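Local atomic coordinates of SWD1-like protein (PDB entry 6E29), a protein that probably acts, through its WD40 beta-propeller domain, as a structural subunit of the COMPASS complex that methylates histone H3. Residues Y297-E300 against S305-R308; L73-S76 against Y81-S84; P152-T157 against K169-H174; L128-P133 against K173-A178; G185-A190 against P245-A250. All blocks are in the same frame, centred on the assembly; numbering follows the deposited sequence.

Interaction 1 of 5, residues Y297-E300 against S305-R308; sequences YIWE and SLVR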
# COMPACT_ATOMS: atom_id res chain seq x y z
N TYR B 297 -11.02 -8.74 -11.15
CA TYR B 297 -10.91 -8.23 -12.51
C TYR B 297 -9.44 -8.07 -12.81
O TYR B 297 -8.69 -7.60 -11.96
CB TYR B 297 -11.63 -6.88 -12.66
CG TYR B 297 -13.15 -7.07 -12.64
CD1 TYR B 297 -13.82 -7.35 -11.45
CD2 TYR B 297 -13.91 -6.96 -13.80
CE1 TYR B 297 -15.20 -7.54 -11.42
CE2 TYR B 297 -15.30 -7.13 -13.78
CZ TYR B 297 -15.93 -7.43 -12.58
OH TYR B 297 -17.30 -7.60 -12.53
N ILE B 298 -9.04 -8.40 -14.05
CA ILE B 298 -7.65 -8.19 -14.50
C ILE B 298 -7.68 -7.41 -15.81
O ILE B 298 -8.32 -7.84 -16.78
CB ILE B 298 -6.91 -9.52 -14.67
CG1 ILE B 298 -6.99 -10.35 -13.36
CG2 ILE B 298 -5.47 -9.27 -15.04
CD1 ILE B 298 -6.30 -11.76 -13.51
N TRP B 299 -7.03 -6.25 -15.83
CA TRP B 299 -6.84 -5.46 -17.05
C TRP B 299 -5.36 -5.49 -17.47
O TRP B 299 -4.46 -5.73 -16.65
CB TRP B 299 -7.24 -4.01 -16.82
CG TRP B 299 -8.64 -3.77 -16.44
CD1 TRP B 299 -9.69 -3.45 -17.29
CD2 TRP B 299 -9.17 -3.73 -15.11
NE1 TRP B 299 -10.83 -3.25 -16.56
CE2 TRP B 299 -10.55 -3.40 -15.22
CE3 TRP B 299 -8.62 -3.92 -13.82
CZ2 TRP B 299 -11.40 -3.30 -14.11
CZ3 TRP B 299 -9.46 -3.80 -12.71
CH2 TRP B 299 -10.83 -3.49 -12.86
N GLU B 300 -5.12 -5.16 -18.73
CA GLU B 300 -3.75 -5.08 -19.23
C GLU B 300 -3.43 -3.62 -19.53
O GLU B 300 -4.26 -2.88 -20.06
CB GLU B 300 -3.55 -5.96 -20.48
CG GLU B 300 -4.58 -5.75 -21.56
CD GLU B 300 -4.19 -4.60 -22.47
OE1 GLU B 300 -2.95 -4.38 -22.63
OE2 GLU B 300 -5.11 -3.91 -22.98
N SER B 305 -7.23 -2.64 -21.73
CA SER B 305 -8.43 -3.44 -21.89
C SER B 305 -8.55 -4.51 -20.80
O SER B 305 -7.56 -4.92 -20.17
CB SER B 305 -8.45 -4.09 -23.28
OG SER B 305 -7.55 -5.19 -23.31
N LEU B 306 -9.79 -4.94 -20.55
CA LEU B 306 -10.07 -5.99 -19.59
C LEU B 306 -9.74 -7.35 -20.20
O LEU B 306 -10.22 -7.67 -21.30
CB LEU B 306 -11.55 -5.94 -19.16
CG LEU B 306 -12.09 -7.03 -18.20
CD1 LEU B 306 -11.50 -6.82 -16.78
CD2 LEU B 306 -13.63 -7.11 -18.14
N VAL B 307 -8.93 -8.15 -19.51
CA VAL B 307 -8.48 -9.43 -20.04
C VAL B 307 -9.16 -10.61 -19.37
O VAL B 307 -9.35 -11.64 -20.03
CB VAL B 307 -6.94 -9.59 -19.97
CG1 VAL B 307 -6.30 -8.73 -21.01
CG2 VAL B 307 -6.38 -9.29 -18.63
N ARG B 308 -9.55 -10.50 -18.12
CA ARG B 308 -10.06 -11.65 -17.40
C ARG B 308 -10.95 -11.19 -16.27
O ARG B 308 -10.63 -10.22 -15.59
CB ARG B 308 -8.89 -12.46 -16.80
CG ARG B 308 -9.31 -13.80 -16.35
CD ARG B 308 -9.45 -14.70 -17.54
NE ARG B 308 -9.00 -16.04 -17.17
CZ ARG B 308 -9.81 -17.05 -16.84
NH1 ARG B 308 -11.13 -16.91 -16.86
NH2 ARG B 308 -9.27 -18.21 -16.49
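A classic beta bulge interrupts the antiparallel hairpin of strands 296-300 and 306-310 at the outer edge of a propeller blade, where V307 and R308 both face I298. The evidence lies at the carbonyl of I298, which receives two backbone donors: V307 N is 2.8 Å from I298 O, and R308 N is 3.2 Å from the same oxygen. I298 N answers with a bond of 2.9 Å to R308 O. Past the bulge the register has moved by one residue, so W299 stands opposite L306 as a non-hydrogen-bonded pair. With its CG anti to the backbone N (chi1 177°), L306 lays CD1 over one face of the indole, 3.8 Å from the centroid of the W299 five-membered ring, a CH-pi contact. L306 CD1 also meets the edge of the Y297 ring, 3.8 Å from Y297 CD2. I298 points to the opposite face from W299, and its CG2 packs 3.7 Å from V307 CG2.

At the turn, E300 bends at chi2 (86°) and brings OE2 within 2.8 Å of S305 N and S305 OG, which approach from opposite faces of the carboxylate plane. Its OE1 bonds to H303 N inside the turn. With an alanine here, S305 N and S305 OG would probably lose their common acceptor and the turn would be freer to move. So many donors around one carboxylate would be expected to favour its ionised form, while the I298 carbonyl, accepting from both V307 N and R308 N, accommodates the extra residue of the bulge.

Interaction 2 of 5, residues L73-S76 against Y81-S84; sequences LSWS and YLLS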
# COMPACT_ATOMS: atom_id res chain seq x y z
N LEU B 73 2.08 -5.00 5.33
CA LEU B 73 3.31 -5.78 5.40
C LEU B 73 4.25 -5.26 4.34
O LEU B 73 3.83 -5.08 3.20
CB LEU B 73 3.08 -7.28 5.10
CG LEU B 73 2.10 -7.97 6.01
CD1 LEU B 73 1.55 -9.24 5.29
CD2 LEU B 73 2.81 -8.36 7.35
N SER B 74 5.52 -5.10 4.70
CA SER B 74 6.52 -4.52 3.83
C SER B 74 7.84 -5.21 4.09
O SER B 74 8.32 -5.21 5.23
CB SER B 74 6.63 -3.01 4.12
OG SER B 74 7.69 -2.40 3.42
N TRP B 75 8.44 -5.76 3.04
CA TRP B 75 9.65 -6.55 3.17
C TRP B 75 10.87 -5.70 2.86
O TRP B 75 10.81 -4.81 2.02
CB TRP B 75 9.66 -7.71 2.20
CG TRP B 75 8.72 -8.86 2.45
CD1 TRP B 75 7.37 -8.94 2.10
CD2 TRP B 75 9.06 -10.13 3.02
NE1 TRP B 75 6.88 -10.19 2.43
CE2 TRP B 75 7.89 -10.93 3.00
CE3 TRP B 75 10.24 -10.66 3.58
CZ2 TRP B 75 7.87 -12.24 3.51
CZ3 TRP B 75 10.22 -11.98 4.07
CH2 TRP B 75 9.04 -12.74 4.04
N SER B 76 11.98 -6.02 3.51
CA SER B 76 13.24 -5.35 3.21
C SER B 76 13.77 -5.85 1.87
O SER B 76 13.38 -6.92 1.39
CB SER B 76 14.28 -5.60 4.31
OG SER B 76 14.69 -6.97 4.33
N TYR B 81 14.12 -8.74 6.77
CA TYR B 81 13.31 -7.96 7.68
C TYR B 81 11.91 -7.74 7.11
O TYR B 81 11.72 -7.70 5.90
CB TYR B 81 13.96 -6.57 7.96
CG TYR B 81 15.37 -6.72 8.54
CD1 TYR B 81 15.53 -6.98 9.89
CD2 TYR B 81 16.50 -6.59 7.74
CE1 TYR B 81 16.82 -7.12 10.44
CE2 TYR B 81 17.81 -6.74 8.28
CZ TYR B 81 17.94 -6.99 9.63
OH TYR B 81 19.19 -7.14 10.18
N LEU B 82 10.92 -7.69 8.00
CA LEU B 82 9.52 -7.53 7.60
C LEU B 82 8.88 -6.54 8.53
O LEU B 82 8.92 -6.71 9.75
CB LEU B 82 8.76 -8.87 7.63
CG LEU B 82 7.25 -8.85 7.31
CD1 LEU B 82 7.04 -8.40 5.91
CD2 LEU B 82 6.69 -10.26 7.54
N LEU B 83 8.28 -5.50 7.96
CA LEU B 83 7.63 -4.47 8.74
C LEU B 83 6.12 -4.72 8.70
O LEU B 83 5.54 -4.81 7.62
CB LEU B 83 7.98 -3.11 8.15
CG LEU B 83 7.54 -1.92 8.96
CD1 LEU B 83 8.50 -1.70 10.10
CD2 LEU B 83 7.49 -0.69 8.01
N SER B 84 5.51 -4.87 9.86
CA SER B 84 4.08 -5.11 9.94
C SER B 84 3.38 -3.99 10.72
O SER B 84 3.94 -3.44 11.67
CB SER B 84 3.78 -6.48 10.60
OG SER B 84 4.43 -6.59 11.90
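L82 and W75 meet because of two side-chain settings: CG of L82 is anti to the backbone N (chi1 176°), while CG of W75 is anti to its carbonyl carbon. L82 CD1 thus lies over the indole face, 3.7 Å from the centroid of the W75 five-membered ring and only 2° off its normal, a nearly ideal CH-pi contact. At the turn, the hydroxyl of S76 sits between the backbone N and the carbonyl carbon (chi1 68°), and from there S76 OG accepts from Y81 N at 3.1 Å. S76 N returns to Y81 O at 2.9 Å, so both ends of the pair are tied. Further along, S74 and L83 form the antiparallel hydrogen-bonded pair, with L83 N donating almost straight to S74 O at 2.7 Å. Polar ends without a partner across the hairpin find one nearby: W75 NE1 binds R32 O, S74 OG meets L116 N, and S84 OG bonds both H66 NE2 and W94 NE1, consistent with the His-Ser-Trp part of the structural tetrad of WD40 blades. Chemically, this buried hairpin combines apolar cover of the indole with serine hydroxyls, that of S84 on the same face, whose hydrogen bonds are satisfied.

Interaction 3 of 5, residues P152-T157 against K169-H174; sequences PKRTST and KEDAKH
R154 and D171 approach from opposite directions and meet in a side-on, two-nitrogen salt bridge. The guanidinium and carboxylate planes are 16° apart, nearly coplanar, so the carboxylate lies at the edge of the guanidinium and not over its face. R154 NE donates to D171 OD2 at 2.8 Å, and R154 NH2 donates to D171 OD1 at 3.0 Å. Both bonds are almost straight, both acceptor oxygens lie close to the guanidinium plane, and each oxygen uses its syn lone pair. One donor per oxygen, in a shared plane, fixes the rotation of both flat groups. The reach comes from the arginine: its chain is extended from CG to NE (chi2 -168°), which carries the guanidinium across to the helix. The remaining nitrogen, NH1, has a second acidic partner in E158, so the arginine charge is shared between two carboxylates.

The neighbouring charges on the helix side are organised separately. E170 OE1 receives K169 NZ at 3.1 Å and K173 NZ at 3.2 Å, from the same face of its carboxylate plane, and K166 joins this network as well. Only 83 Å² is buried between the segments, and R154 and D171 also touch a crystal neighbour, so packing in the crystal may have helped to select this pairing.

In the fold, the contact lies at the surface, about 26 Å from the chain centre. It ties the loop that follows strand 144-147 to the C-terminal part of helix 161-171. A type I turn from D171 to H174 then leads the chain on towards strand 176-181.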
# COMPACT_ATOMS: atom_id res chain seq x y z
N PRO B 152 0.56 21.67 1.80
CA PRO B 152 1.62 22.68 1.71
C PRO B 152 1.49 23.76 2.78
O PRO B 152 0.42 24.04 3.33
CB PRO B 152 1.41 23.29 0.31
CG PRO B 152 0.58 22.29 -0.44
CD PRO B 152 -0.29 21.65 0.59
N LYS B 153 2.62 24.40 3.05
CA LYS B 153 2.66 25.41 4.09
C LYS B 153 2.15 26.74 3.54
O LYS B 153 2.64 27.24 2.53
CB LYS B 153 4.08 25.57 4.64
CG LYS B 153 4.08 26.05 6.08
CD LYS B 153 3.24 25.12 6.97
CE LYS B 153 3.73 25.12 8.43
NZ LYS B 153 3.24 26.34 9.19
N ARG B 154 1.16 27.31 4.21
CA ARG B 154 0.75 28.66 3.80
C ARG B 154 1.69 29.72 4.38
O ARG B 154 2.32 29.51 5.42
CB ARG B 154 -0.67 28.94 4.27
CG ARG B 154 -1.70 28.04 3.54
CD ARG B 154 -3.09 28.55 3.80
NE ARG B 154 -4.12 27.65 3.35
CZ ARG B 154 -4.65 27.69 2.15
NH1 ARG B 154 -4.23 28.59 1.28
NH2 ARG B 154 -5.63 26.83 1.84
N THR B 155 1.77 30.86 3.70
CA THR B 155 2.55 31.98 4.19
C THR B 155 1.84 32.68 5.34
O THR B 155 0.62 32.58 5.53
CB THR B 155 2.85 33.01 3.10
OG1 THR B 155 1.76 33.92 3.00
CG2 THR B 155 3.14 32.36 1.76
N SER B 156 2.62 33.39 6.14
CA SER B 156 2.07 34.11 7.27
C SER B 156 1.13 35.25 6.88
O SER B 156 0.27 35.66 7.68
CB SER B 156 3.24 34.66 8.11
OG SER B 156 2.78 35.65 9.00
N THR B 157 1.29 35.81 5.68
CA THR B 157 0.55 37.00 5.30
C THR B 157 -0.61 36.72 4.33
O THR B 157 -1.34 37.67 3.98
CB THR B 157 1.48 38.03 4.64
OG1 THR B 157 2.27 37.37 3.64
CG2 THR B 157 2.40 38.72 5.68
N LYS B 169 -9.24 25.13 9.71
CA LYS B 169 -10.17 24.01 9.85
C LYS B 169 -10.34 23.27 8.53
O LYS B 169 -10.36 22.03 8.49
CB LYS B 169 -11.52 24.53 10.35
CG LYS B 169 -12.55 23.45 10.72
CD LYS B 169 -13.79 24.06 11.48
CE LYS B 169 -14.98 24.26 10.52
NZ LYS B 169 -14.95 23.21 9.42
N GLU B 170 -10.43 24.00 7.42
CA GLU B 170 -10.62 23.35 6.12
C GLU B 170 -9.36 22.62 5.68
O GLU B 170 -9.45 21.49 5.17
CB GLU B 170 -11.02 24.37 5.04
CG GLU B 170 -12.47 24.96 5.15
CD GLU B 170 -13.57 23.90 5.43
OE1 GLU B 170 -14.18 23.95 6.54
OE2 GLU B 170 -13.81 23.03 4.56
N ASP B 171 -8.18 23.26 5.81
CA ASP B 171 -6.92 22.61 5.46
C ASP B 171 -6.75 21.32 6.23
O ASP B 171 -6.17 20.35 5.72
CB ASP B 171 -5.74 23.53 5.77
CG ASP B 171 -5.65 24.72 4.85
OD1 ASP B 171 -6.40 24.78 3.85
OD2 ASP B 171 -4.82 25.61 5.12
N ALA B 172 -7.24 21.30 7.47
CA ALA B 172 -7.09 20.13 8.32
C ALA B 172 -7.94 18.96 7.86
O ALA B 172 -7.72 17.83 8.31
CB ALA B 172 -7.45 20.51 9.77
N LYS B 173 -8.90 19.18 6.97
CA LYS B 173 -9.64 18.03 6.46
C LYS B 173 -8.84 17.24 5.46
O LYS B 173 -9.26 16.13 5.09
CB LYS B 173 -10.94 18.49 5.83
CG LYS B 173 -11.86 19.12 6.86
CD LYS B 173 -13.07 19.75 6.19
CE LYS B 173 -14.03 20.31 7.23
NZ LYS B 173 -15.19 20.92 6.53
N HIS B 174 -7.70 17.76 5.01
CA HIS B 174 -6.83 17.02 4.10
C HIS B 174 -5.96 16.09 4.92
O HIS B 174 -5.05 16.55 5.62
CB HIS B 174 -5.95 17.98 3.32
CG HIS B 174 -6.69 18.86 2.38
ND1 HIS B 174 -6.58 18.72 1.01
CD2 HIS B 174 -7.52 19.91 2.60
CE1 HIS B 174 -7.34 19.64 0.43
NE2 HIS B 174 -7.91 20.38 1.37

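Interaction 4 of 5, residues L128-P133 against K173-A178; sequences LFEDQP and KHMTTA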
# COMPACT_ATOMS: atom_id res chain seq x y z
N LEU B 128 -1.67 7.31 9.11
CA LEU B 128 -2.42 7.02 10.33
C LEU B 128 -3.87 7.48 10.20
O LEU B 128 -4.14 8.54 9.64
CB LEU B 128 -1.79 7.74 11.50
CG LEU B 128 -0.37 7.28 11.74
CD1 LEU B 128 0.20 8.15 12.83
CD2 LEU B 128 -0.41 5.78 12.14
N PHE B 129 -4.78 6.67 10.75
CA PHE B 129 -6.19 7.02 10.74
C PHE B 129 -6.42 8.32 11.53
O PHE B 129 -6.09 8.42 12.72
CB PHE B 129 -7.02 5.86 11.30
CG PHE B 129 -8.50 6.13 11.35
CD1 PHE B 129 -9.24 6.28 10.18
CD2 PHE B 129 -9.16 6.21 12.56
CE1 PHE B 129 -10.61 6.54 10.23
CE2 PHE B 129 -10.53 6.46 12.62
CZ PHE B 129 -11.25 6.64 11.45
N GLU B 130 -6.97 9.33 10.86
CA GLU B 130 -7.31 10.59 11.50
C GLU B 130 -6.13 11.18 12.27
O GLU B 130 -6.30 11.82 13.31
CB GLU B 130 -8.52 10.43 12.43
CG GLU B 130 -9.79 9.97 11.71
CD GLU B 130 -11.05 9.93 12.58
OE1 GLU B 130 -10.96 9.86 13.84
OE2 GLU B 130 -12.15 9.99 11.97
N ASP B 131 -4.91 10.94 11.78
CA ASP B 131 -3.71 11.50 12.39
C ASP B 131 -2.69 11.83 11.32
O ASP B 131 -2.84 11.47 10.15
CB ASP B 131 -3.14 10.55 13.44
CG ASP B 131 -2.64 11.29 14.65
OD1 ASP B 131 -2.18 12.47 14.47
OD2 ASP B 131 -2.77 10.69 15.75
N GLN B 132 -1.64 12.56 11.72
CA GLN B 132 -0.64 13.03 10.78
C GLN B 132 0.26 11.89 10.30
O GLN B 132 0.66 11.05 11.11
CB GLN B 132 0.24 14.10 11.44
CG GLN B 132 -0.56 15.23 12.07
CD GLN B 132 0.09 15.77 13.35
OE1 GLN B 132 0.55 16.92 13.37
NE2 GLN B 132 0.12 14.96 14.42
N PRO B 133 0.65 11.88 9.03
CA PRO B 133 1.56 10.83 8.54
C PRO B 133 2.95 11.02 9.11
O PRO B 133 3.32 12.13 9.45
CB PRO B 133 1.57 11.03 7.02
CG PRO B 133 1.29 12.51 6.85
CD PRO B 133 0.32 12.84 7.98
N LYS B 173 -8.90 19.18 6.97
CA LYS B 173 -9.64 18.03 6.46
C LYS B 173 -8.84 17.24 5.46
O LYS B 173 -9.26 16.13 5.09
CB LYS B 173 -10.94 18.49 5.83
CG LYS B 173 -11.86 19.12 6.86
CD LYS B 173 -13.07 19.75 6.19
CE LYS B 173 -14.03 20.31 7.23
NZ LYS B 173 -15.19 20.92 6.53
N HIS B 174 -7.70 17.76 5.01
CA HIS B 174 -6.83 17.02 4.10
C HIS B 174 -5.96 16.09 4.92
O HIS B 174 -5.05 16.55 5.62
CB HIS B 174 -5.95 17.98 3.32
CG HIS B 174 -6.69 18.86 2.38
ND1 HIS B 174 -6.58 18.72 1.01
CD2 HIS B 174 -7.52 19.91 2.60
CE1 HIS B 174 -7.34 19.64 0.43
NE2 HIS B 174 -7.91 20.38 1.37
N MET B 175 -6.24 14.80 4.89
CA MET B 175 -5.49 13.87 5.73
C MET B 175 -4.90 12.78 4.85
O MET B 175 -5.51 12.38 3.86
CB MET B 175 -6.36 13.28 6.81
CG MET B 175 -6.99 14.39 7.64
SD MET B 175 -7.64 13.88 9.17
CE MET B 175 -8.78 12.60 8.61
N THR B 176 -3.70 12.32 5.21
CA THR B 176 -2.99 11.39 4.35
C THR B 176 -3.38 9.94 4.67
O THR B 176 -3.34 9.51 5.83
CB THR B 176 -1.49 11.59 4.54
OG1 THR B 176 -1.12 12.90 4.09
CG2 THR B 176 -0.69 10.54 3.81
N THR B 177 -3.71 9.17 3.62
CA THR B 177 -4.33 7.87 3.81
C THR B 177 -3.51 6.76 3.21
O THR B 177 -3.83 5.59 3.46
CB THR B 177 -5.72 7.84 3.16
OG1 THR B 177 -5.60 8.44 1.86
CG2 THR B 177 -6.72 8.60 4.04
N ALA B 178 -2.46 7.08 2.48
CA ALA B 178 -1.66 6.06 1.82
C ALA B 178 -0.34 6.71 1.51
O ALA B 178 -0.32 7.90 1.18
CB ALA B 178 -2.30 5.54 0.50
O HOH W 1 -1.60 9.85 7.98
O HOH W 2 -5.08 10.32 8.05
O HOH W 3 -3.20 13.14 7.84
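The F129 ring carries E130 CG over the centre of one face, 3.6 Å above the ring plane, and E130 in turn is touched across the contact by the methyl of M175, with M175 CE 3.8 Å from E130 CA. A second flat group, the D131 carboxylate, is met at OD1 by Q132 N on the anti side and by R108 NH2 in a salt bridge. Deeper in, the ring of P133 crosses the T176 side chain at about a right angle, P133 CG lying 3.7 Å from T176 CB. The T176 hydroxyl, next to its backbone N (chi1 -64°), finds its polar partner in S150 OG. An alanine in place of P133 would lack CG and CD, and would probably open a gap against T176.

Three waters join the backbones. Water 3 accepts from T176 N at 2.8 Å and donates to D131 O at 2.9 Å. Water 1 accepts from L128 N at 2.8 Å and also bonds T176 O, to which water 2 links L128 O.

The type II turn from L128 to D131 belongs to the connection between strands 123-128 and 134-137. The turn meets M175 just ahead of strand 176-181, and P133 after it meets T176, the first residue of that strand, which opens the next blade, so the contact bridges consecutive blades. Beyond it, T177 and A178 both face G191 in a classic bulge with strand 187-192.

Interaction 5 of 5, residues G185-A190 against P245-A250; sequences GDHLLA and PNLSAA
H187 and L247 make the close-packed part of this contact, and D186 with S248 its loose margin. The closer half rests on the buried imidazole of H187 and on L247: L247 CB is 3.8 Å from H187 ND1 and 3.9 Å from H187 CE1, while the methyl CD1 of the same leucine lies over a face of the ring, 4.2 Å from H187 CG. The two side chains cross at a slant. Both have CG anti to the carbonyl carbon (chi1 -64° for H187, -70° for L247), which sends each group into the space between the backbones, with H187 CA and L247 CA 7.9 Å apart. Next to it, L189 comes no nearer than 4.6 Å to L247, measured from L189 CD2 to L247 CD1, a peripheral approach.

The outer half is of another kind. D186 OD1 lies 3.8 Å from S248 CB, a bare van der Waals approach at the exposed rim, and the polar end of D186 is engaged by S184 OG instead. S248 is poorly ordered and touches a crystal neighbour, so its position is less certain than that of L247. The sheer lack of polar pairs between the segments, and the modest 180 Å² buried, mark this as van der Waals packing with a soft edge.

H187 opens strand 187-192, the second strand of its blade, and its side chain also touches I199 of strand 196-201. L247 belongs to the connection between strands 239-243 and 261-265 of the following blade, and contacts I199 and I257, so the leucine sits in the seam between two successive blades.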
# COMPACT_ATOMS: atom_id res chain seq x y z
N GLY B 185 14.06 6.19 -2.92
CA GLY B 185 13.85 6.54 -1.55
C GLY B 185 13.94 8.04 -1.27
O GLY B 185 13.62 8.45 -0.14
N ASP B 186 14.28 8.86 -2.27
CA ASP B 186 14.42 10.30 -2.02
C ASP B 186 13.09 11.04 -1.87
O ASP B 186 13.08 12.17 -1.35
CB ASP B 186 15.23 10.98 -3.14
CG ASP B 186 16.65 10.43 -3.26
OD1 ASP B 186 17.03 10.06 -4.40
OD2 ASP B 186 17.38 10.34 -2.24
N HIS B 187 11.98 10.46 -2.33
CA HIS B 187 10.67 11.10 -2.25
C HIS B 187 9.64 10.12 -1.73
O HIS B 187 9.80 8.89 -1.81
CB HIS B 187 10.21 11.62 -3.60
CG HIS B 187 11.09 12.71 -4.13
ND1 HIS B 187 12.26 12.45 -4.83
CD2 HIS B 187 11.02 14.05 -4.00
CE1 HIS B 187 12.85 13.60 -5.12
NE2 HIS B 187 12.12 14.58 -4.63
N LEU B 188 8.57 10.68 -1.22
CA LEU B 188 7.41 9.91 -0.85
C LEU B 188 6.25 10.36 -1.71
O LEU B 188 6.11 11.55 -1.98
CB LEU B 188 7.07 10.07 0.61
CG LEU B 188 8.16 9.46 1.51
CD1 LEU B 188 8.29 10.37 2.70
CD2 LEU B 188 7.80 8.01 1.92
N LEU B 189 5.42 9.42 -2.09
CA LEU B 189 4.19 9.71 -2.82
C LEU B 189 3.06 9.40 -1.86
O LEU B 189 2.97 8.28 -1.33
CB LEU B 189 4.08 8.87 -4.10
CG LEU B 189 5.30 8.85 -5.01
CD1 LEU B 189 5.02 7.95 -6.17
CD2 LEU B 189 5.64 10.22 -5.50
N ALA B 190 2.19 10.36 -1.61
CA ALA B 190 1.15 10.15 -0.62
C ALA B 190 -0.21 10.53 -1.19
O ALA B 190 -0.32 11.43 -2.03
CB ALA B 190 1.43 10.96 0.65
N PRO B 245 7.03 11.07 -12.63
CA PRO B 245 8.02 11.99 -13.19
C PRO B 245 9.44 11.62 -12.79
O PRO B 245 9.72 10.82 -11.89
CB PRO B 245 7.63 13.36 -12.62
CG PRO B 245 6.97 13.03 -11.33
CD PRO B 245 6.19 11.73 -11.61
N ASN B 246 10.34 12.23 -13.55
CA ASN B 246 11.78 12.22 -13.34
C ASN B 246 12.09 13.00 -12.07
O ASN B 246 12.18 14.23 -12.10
CB ASN B 246 12.42 12.85 -14.57
CG ASN B 246 13.87 12.47 -14.75
OD1 ASN B 246 14.42 11.67 -13.98
ND2 ASN B 246 14.49 13.01 -15.82
N LEU B 247 12.23 12.31 -10.94
CA LEU B 247 12.44 13.00 -9.67
C LEU B 247 13.89 12.95 -9.23
O LEU B 247 14.53 13.97 -9.19
CB LEU B 247 11.57 12.43 -8.56
CG LEU B 247 10.09 12.76 -8.79
CD1 LEU B 247 9.25 11.87 -7.84
CD2 LEU B 247 9.77 14.24 -8.63
N SER B 248 14.44 11.76 -8.95
CA SER B 248 15.74 11.61 -8.30
C SER B 248 16.91 12.22 -9.08
O SER B 248 18.04 12.30 -8.57
CB SER B 248 16.00 10.12 -8.01
OG SER B 248 15.77 9.32 -9.16
N ALA B 249 16.64 12.70 -10.29
CA ALA B 249 17.62 13.36 -11.14
C ALA B 249 18.04 14.70 -10.55
O ALA B 249 17.26 15.39 -9.87
CB ALA B 249 17.04 13.55 -12.54
N ALA B 250 19.29 15.08 -10.85
CA ALA B 250 19.87 16.34 -10.39
C ALA B 250 19.22 17.58 -11.00
O ALA B 250 19.35 18.66 -10.44
CB ALA B 250 21.37 16.37 -10.69

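The contacts sample a propeller of seven four-stranded antiparallel sheets, in which strand 19-23 joins the final strands to close the ring. Along the chain, interaction 2 closes first, interactions 3 and 4 follow, their segments overlapping at K173 and H174, and then come interaction 5 and interaction 1. Interactions 1 and 2 are hairpins within separate blades, with centres about 29 Å apart; interactions 4 and 5 each bridge successive blades. They meet in one sheet, where strands 176-181 and 187-192 are neighbours and T176 CG2 lies 3.8 Å from A190 CB. Interaction 3 lies outside, at the helix preceding strand 176-181. Within blades the contacts are thus paired hairpins; between blades, side-chain packing and water.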